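Long-range contacts in sucrose 6(F)-phosphate phosphorylase (Thermoanaerobacterium thermosaccharolyticum DSM 571, PDB 6S9V), which is a bacterial phosphorylase of the alpha-amylase superfamily, built on an eight-stranded TIM-type barrel followed by an antiparallel C-terminal sheet: residues A[24-29]-A[390-395]; A[396-401]-A[431-436]. One frame throughout, in Å; residues are numbered along the deposited sequence.

Interaction 1: residues A[24-29]-A[390-395]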
# COMPACT_ATOMS: atom_id res chain seq x y z
N ILE A 24 -3.52 6.96 5.39
CA ILE A 24 -3.93 6.42 4.10
C ILE A 24 -5.44 6.57 4.00
O ILE A 24 -6.17 6.06 4.86
CB ILE A 24 -3.56 4.93 3.93
CG1 ILE A 24 -2.07 4.68 4.16
CG2 ILE A 24 -3.97 4.45 2.54
CD1 ILE A 24 -1.77 3.22 4.46
N THR A 25 -5.92 7.22 2.94
CA THR A 25 -7.36 7.40 2.78
C THR A 25 -7.71 7.46 1.30
O THR A 25 -6.90 7.87 0.46
CB THR A 25 -7.85 8.68 3.47
OG1 THR A 25 -9.28 8.77 3.40
CG2 THR A 25 -7.25 9.92 2.79
N TYR A 26 -8.93 7.04 0.98
CA TYR A 26 -9.48 7.34 -0.32
C TYR A 26 -9.83 8.83 -0.37
O TYR A 26 -10.03 9.47 0.67
CB TYR A 26 -10.71 6.49 -0.61
CG TYR A 26 -10.39 5.06 -0.97
CD1 TYR A 26 -9.95 4.74 -2.25
CD2 TYR A 26 -10.52 4.04 -0.04
CE1 TYR A 26 -9.65 3.43 -2.60
CE2 TYR A 26 -10.22 2.73 -0.38
CZ TYR A 26 -9.78 2.44 -1.66
OH TYR A 26 -9.49 1.14 -2.01
N PRO A 27 -9.86 9.40 -1.57
CA PRO A 27 -10.20 10.83 -1.68
C PRO A 27 -11.61 11.14 -1.22
O PRO A 27 -11.89 12.30 -0.88
CB PRO A 27 -10.03 11.12 -3.17
CG PRO A 27 -10.14 9.80 -3.84
CD PRO A 27 -9.58 8.79 -2.88
N ASP A 28 -12.50 10.14 -1.19
CA ASP A 28 -13.89 10.37 -0.86
C ASP A 28 -14.34 9.66 0.41
O ASP A 28 -15.51 9.80 0.79
CB ASP A 28 -14.78 9.93 -2.03
CG ASP A 28 -14.53 8.49 -2.46
OD1 ASP A 28 -13.39 8.00 -2.31
OD2 ASP A 28 -15.47 7.84 -2.96
N SER A 29 -13.46 8.93 1.09
CA SER A 29 -13.89 8.09 2.20
C SER A 29 -13.93 8.81 3.54
O SER A 29 -14.41 8.22 4.52
CB SER A 29 -12.98 6.86 2.31
OG SER A 29 -11.62 7.24 2.53
N GLN A 390 2.31 4.23 8.79
CA GLN A 390 1.09 4.64 8.12
C GLN A 390 -0.12 4.04 8.82
O GLN A 390 -0.08 2.87 9.22
CB GLN A 390 1.08 4.20 6.65
CG GLN A 390 2.24 4.73 5.86
CD GLN A 390 2.06 4.54 4.38
OE1 GLN A 390 1.65 3.47 3.94
NE2 GLN A 390 2.35 5.57 3.60
N VAL A 391 -1.17 4.83 8.95
CA VAL A 391 -2.43 4.40 9.56
C VAL A 391 -3.53 4.54 8.51
O VAL A 391 -3.76 5.64 7.99
CB VAL A 391 -2.78 5.20 10.82
CG1 VAL A 391 -4.17 4.82 11.35
CG2 VAL A 391 -1.73 4.97 11.90
N TYR A 392 -4.18 3.43 8.19
CA TYR A 392 -5.31 3.46 7.26
C TYR A 392 -6.54 4.06 7.94
O TYR A 392 -6.76 3.86 9.14
CB TYR A 392 -5.56 2.03 6.78
CG TYR A 392 -6.62 1.83 5.72
CD1 TYR A 392 -6.47 2.36 4.45
CD2 TYR A 392 -7.74 1.07 5.99
CE1 TYR A 392 -7.43 2.15 3.48
CE2 TYR A 392 -8.70 0.84 5.02
CZ TYR A 392 -8.54 1.38 3.78
OH TYR A 392 -9.49 1.16 2.82
N TYR A 393 -7.34 4.80 7.16
CA TYR A 393 -8.41 5.61 7.76
C TYR A 393 -9.43 4.75 8.50
O TYR A 393 -9.97 5.18 9.53
CB TYR A 393 -9.10 6.45 6.68
CG TYR A 393 -10.01 5.68 5.75
CD1 TYR A 393 -9.48 4.95 4.70
CD2 TYR A 393 -11.40 5.68 5.91
CE1 TYR A 393 -10.29 4.24 3.83
CE2 TYR A 393 -12.21 4.97 5.05
CZ TYR A 393 -11.65 4.25 4.02
OH TYR A 393 -12.44 3.54 3.15
N VAL A 394 -9.71 3.54 8.01
CA VAL A 394 -10.67 2.69 8.72
C VAL A 394 -10.12 2.32 10.09
O VAL A 394 -10.84 2.37 11.10
CB VAL A 394 -11.00 1.44 7.89
CG1 VAL A 394 -11.89 0.46 8.71
CG2 VAL A 394 -11.68 1.83 6.59
N GLY A 395 -8.83 1.95 10.16
CA GLY A 395 -8.22 1.63 11.43
C GLY A 395 -8.09 2.84 12.34
O GLY A 395 -8.18 2.71 13.57

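Interaction 2: residues A[396-401]-A[431-436]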
# COMPACT_ATOMS: atom_id res chain seq x y z
N LEU A 396 -7.90 4.02 11.76
CA LEU A 396 -7.87 5.25 12.55
C LEU A 396 -9.15 5.40 13.37
O LEU A 396 -9.10 5.86 14.52
CB LEU A 396 -7.70 6.45 11.62
CG LEU A 396 -7.75 7.82 12.30
CD1 LEU A 396 -6.56 8.00 13.24
CD2 LEU A 396 -7.81 8.93 11.25
N LEU A 397 -10.28 5.04 12.79
CA LEU A 397 -11.58 5.19 13.43
C LEU A 397 -12.06 3.88 14.05
O LEU A 397 -13.24 3.78 14.40
CB LEU A 397 -12.59 5.71 12.41
CG LEU A 397 -12.18 7.04 11.76
CD1 LEU A 397 -13.20 7.51 10.76
CD2 LEU A 397 -11.96 8.09 12.84
N ALA A 398 -11.17 2.91 14.20
CA ALA A 398 -11.50 1.60 14.76
C ALA A 398 -12.71 0.99 14.06
O ALA A 398 -13.64 0.48 14.69
CB ALA A 398 -11.72 1.70 16.27
N GLY A 399 -12.69 1.04 12.73
CA GLY A 399 -13.83 0.56 11.97
C GLY A 399 -13.91 -0.95 11.97
O GLY A 399 -12.90 -1.65 11.97
N VAL A 400 -15.14 -1.46 11.99
CA VAL A 400 -15.39 -2.90 11.92
C VAL A 400 -15.78 -3.27 10.50
O VAL A 400 -16.16 -2.42 9.68
CB VAL A 400 -16.49 -3.35 12.92
CG1 VAL A 400 -16.11 -3.01 14.34
CG2 VAL A 400 -17.82 -2.73 12.55
N ASN A 401 -15.73 -4.57 10.22
CA ASN A 401 -16.04 -5.11 8.90
C ASN A 401 -17.37 -4.57 8.37
O ASN A 401 -18.40 -4.64 9.05
CB ASN A 401 -16.10 -6.64 8.96
CG ASN A 401 -14.75 -7.26 9.16
OD1 ASN A 401 -13.74 -6.74 8.70
ND2 ASN A 401 -14.72 -8.39 9.87
N LYS A 431 -15.02 7.88 20.26
CA LYS A 431 -14.88 6.57 20.88
C LYS A 431 -13.58 6.50 21.68
O LYS A 431 -12.55 7.03 21.26
CB LYS A 431 -14.88 5.46 19.83
CG LYS A 431 -16.20 5.32 19.08
CD LYS A 431 -16.32 3.94 18.47
CE LYS A 431 -15.42 3.77 17.25
NZ LYS A 431 -15.57 2.42 16.64
N ASN A 432 -13.65 5.84 22.84
CA ASN A 432 -12.47 5.77 23.71
C ASN A 432 -11.27 5.18 22.98
O ASN A 432 -10.15 5.69 23.11
CB ASN A 432 -12.78 4.95 24.96
CG ASN A 432 -11.60 4.89 25.91
OD1 ASN A 432 -10.89 3.89 25.99
ND2 ASN A 432 -11.38 5.98 26.63
N VAL A 433 -11.48 4.12 22.19
CA VAL A 433 -10.35 3.48 21.51
C VAL A 433 -9.71 4.43 20.50
O VAL A 433 -8.49 4.42 20.32
CB VAL A 433 -10.79 2.16 20.84
CG1 VAL A 433 -11.83 2.43 19.74
CG2 VAL A 433 -9.58 1.44 20.26
N VAL A 434 -10.51 5.28 19.86
CA VAL A 434 -9.96 6.23 18.89
C VAL A 434 -9.20 7.34 19.61
O VAL A 434 -8.11 7.75 19.18
CB VAL A 434 -11.09 6.80 18.01
CG1 VAL A 434 -10.56 7.90 17.09
CG2 VAL A 434 -11.73 5.68 17.21
N GLN A 435 -9.74 7.84 20.72
CA GLN A 435 -9.02 8.86 21.48
C GLN A 435 -7.70 8.31 22.01
O GLN A 435 -6.68 9.02 22.02
CB GLN A 435 -9.89 9.39 22.61
CG GLN A 435 -11.02 10.36 22.17
CD GLN A 435 -10.51 11.63 21.47
OE1 GLN A 435 -9.55 12.27 21.91
NE2 GLN A 435 -11.18 12.01 20.37
N ARG A 436 -7.68 7.04 22.44
CA ARG A 436 -6.42 6.43 22.86
C ARG A 436 -5.44 6.34 21.71
O ARG A 436 -4.24 6.58 21.89
CB ARG A 436 -6.66 5.04 23.44
CG ARG A 436 -7.40 5.03 24.76
CD ARG A 436 -7.78 3.61 25.13
NE ARG A 436 -6.61 2.78 25.41
CZ ARG A 436 -6.65 1.46 25.55
NH1 ARG A 436 -7.80 0.80 25.42
NH2 ARG A 436 -5.53 0.79 25.82

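Interaction 1: residues A[24-29]-A[390-395]
Ile24 and Tyr392 pair where the first and eighth strands of a TIM-type barrel run parallel, the seam that closes the cylinder, and 360 residues of chain lie between the two segments. Ile24 grips the last strand with both of its backbone polar atoms. Its N donates to Val391 O at 2.9 Å, while its O receives Tyr393 N. Because Tyr392 is the N-cap of helix 393-396, this second bond carries the seam from strand into helix. The side chains of Ile24 and Tyr392 lie on the same face of the sheet, and Ile24 CG2, anti to its own backbone N, comes to 3.8 Å from Tyr392 CD1 as the two cross at about a right angle. On the Gln390 side, Ile24 CD1 reaches Gln390 OE1 at 3.5 Å; this buried oxygen has no hydrogen-bonding partner in the model, whereas Gln390 NE2 is bound to Gln22. Tyr393 turns back over the loop after the first strand. With chi1 at 73°, its CG sits between backbone N and carbonyl carbon, and the edge of its ring meets Ile24 O. Tyr392 OH and Tyr393 OH hydrogen-bond to the backbone carbonyls Asn416 O and His418 O, and both stand at the edge of the Tyr26 ring. Ser29 OG lies over the centre of the Tyr393 ring, 3.3 Å above its plane.

Interaction 2: residues A[396-401]-A[431-436]
Val434 lays its two methyls against the backbone of the turn at Leu396 and Leu397, CG1 approaching Leu396 O at 3.6 Å and CG2 resting 3.7 Å from Leu397 C. With CG1 anti to the backbone N (chi1 174°) and CG2 beside that N, the forked side chain offers one branch to each peptide. The carbonyl oxygen of Leu396 is buried by this contact and has no polar partner in the model; Val434 CG1 is what it meets across this contact. Next to Val434, Val433 sends CG1 to Ala398 CB at 3.5 Å, and Val434 CG2 touches the same methyl more loosely, at 4.1 Å. Ala398 presents its CB to helix 432-446 from the turn that ends helix 393-396, where it is the C-prime residue of a Schellman motif with positive phi (51°); the motif's bonds run from Gly399 N to Val394 O and from Ala398 N to Gly395 O. Leu397, the first residue to leave helical geometry, starts its side chain away from helix 432-446, and its CD2 makes only a loose contact, 4.5 Å from Val434 CG1, while Leu396 packs on Leu438 and Ile441 further along that helix. Its N-cap residue, Lys431, reaches back over the turn. The lysine chain bends at chi3 (-74°) and brings NZ to Ala398 O at 3.4 Å, a weak hydrogen bond, with Leu397 O just 3.5 Å from the same nitrogen.

Overall arrangement
The two contacts follow one another along the chain and share a helix: interaction 1 holds the start of helix 393-396 to the first barrel strand, and interaction 2 holds the turn that ends it to helix 432-446. Both are mostly buried, but the centre of interaction 1 is about 11 Å from the centre of the chain and that of interaction 2 about 21 Å, where Lys431 is partly exposed. Their chemistry differs accordingly. Strand pairing and tyrosine rings make the barrel seam, whereas small aliphatic groups and one weak lysine bond make the outer contact. The two also touch directly, Val391 CG1 packing 3.8 Å from Leu396 N.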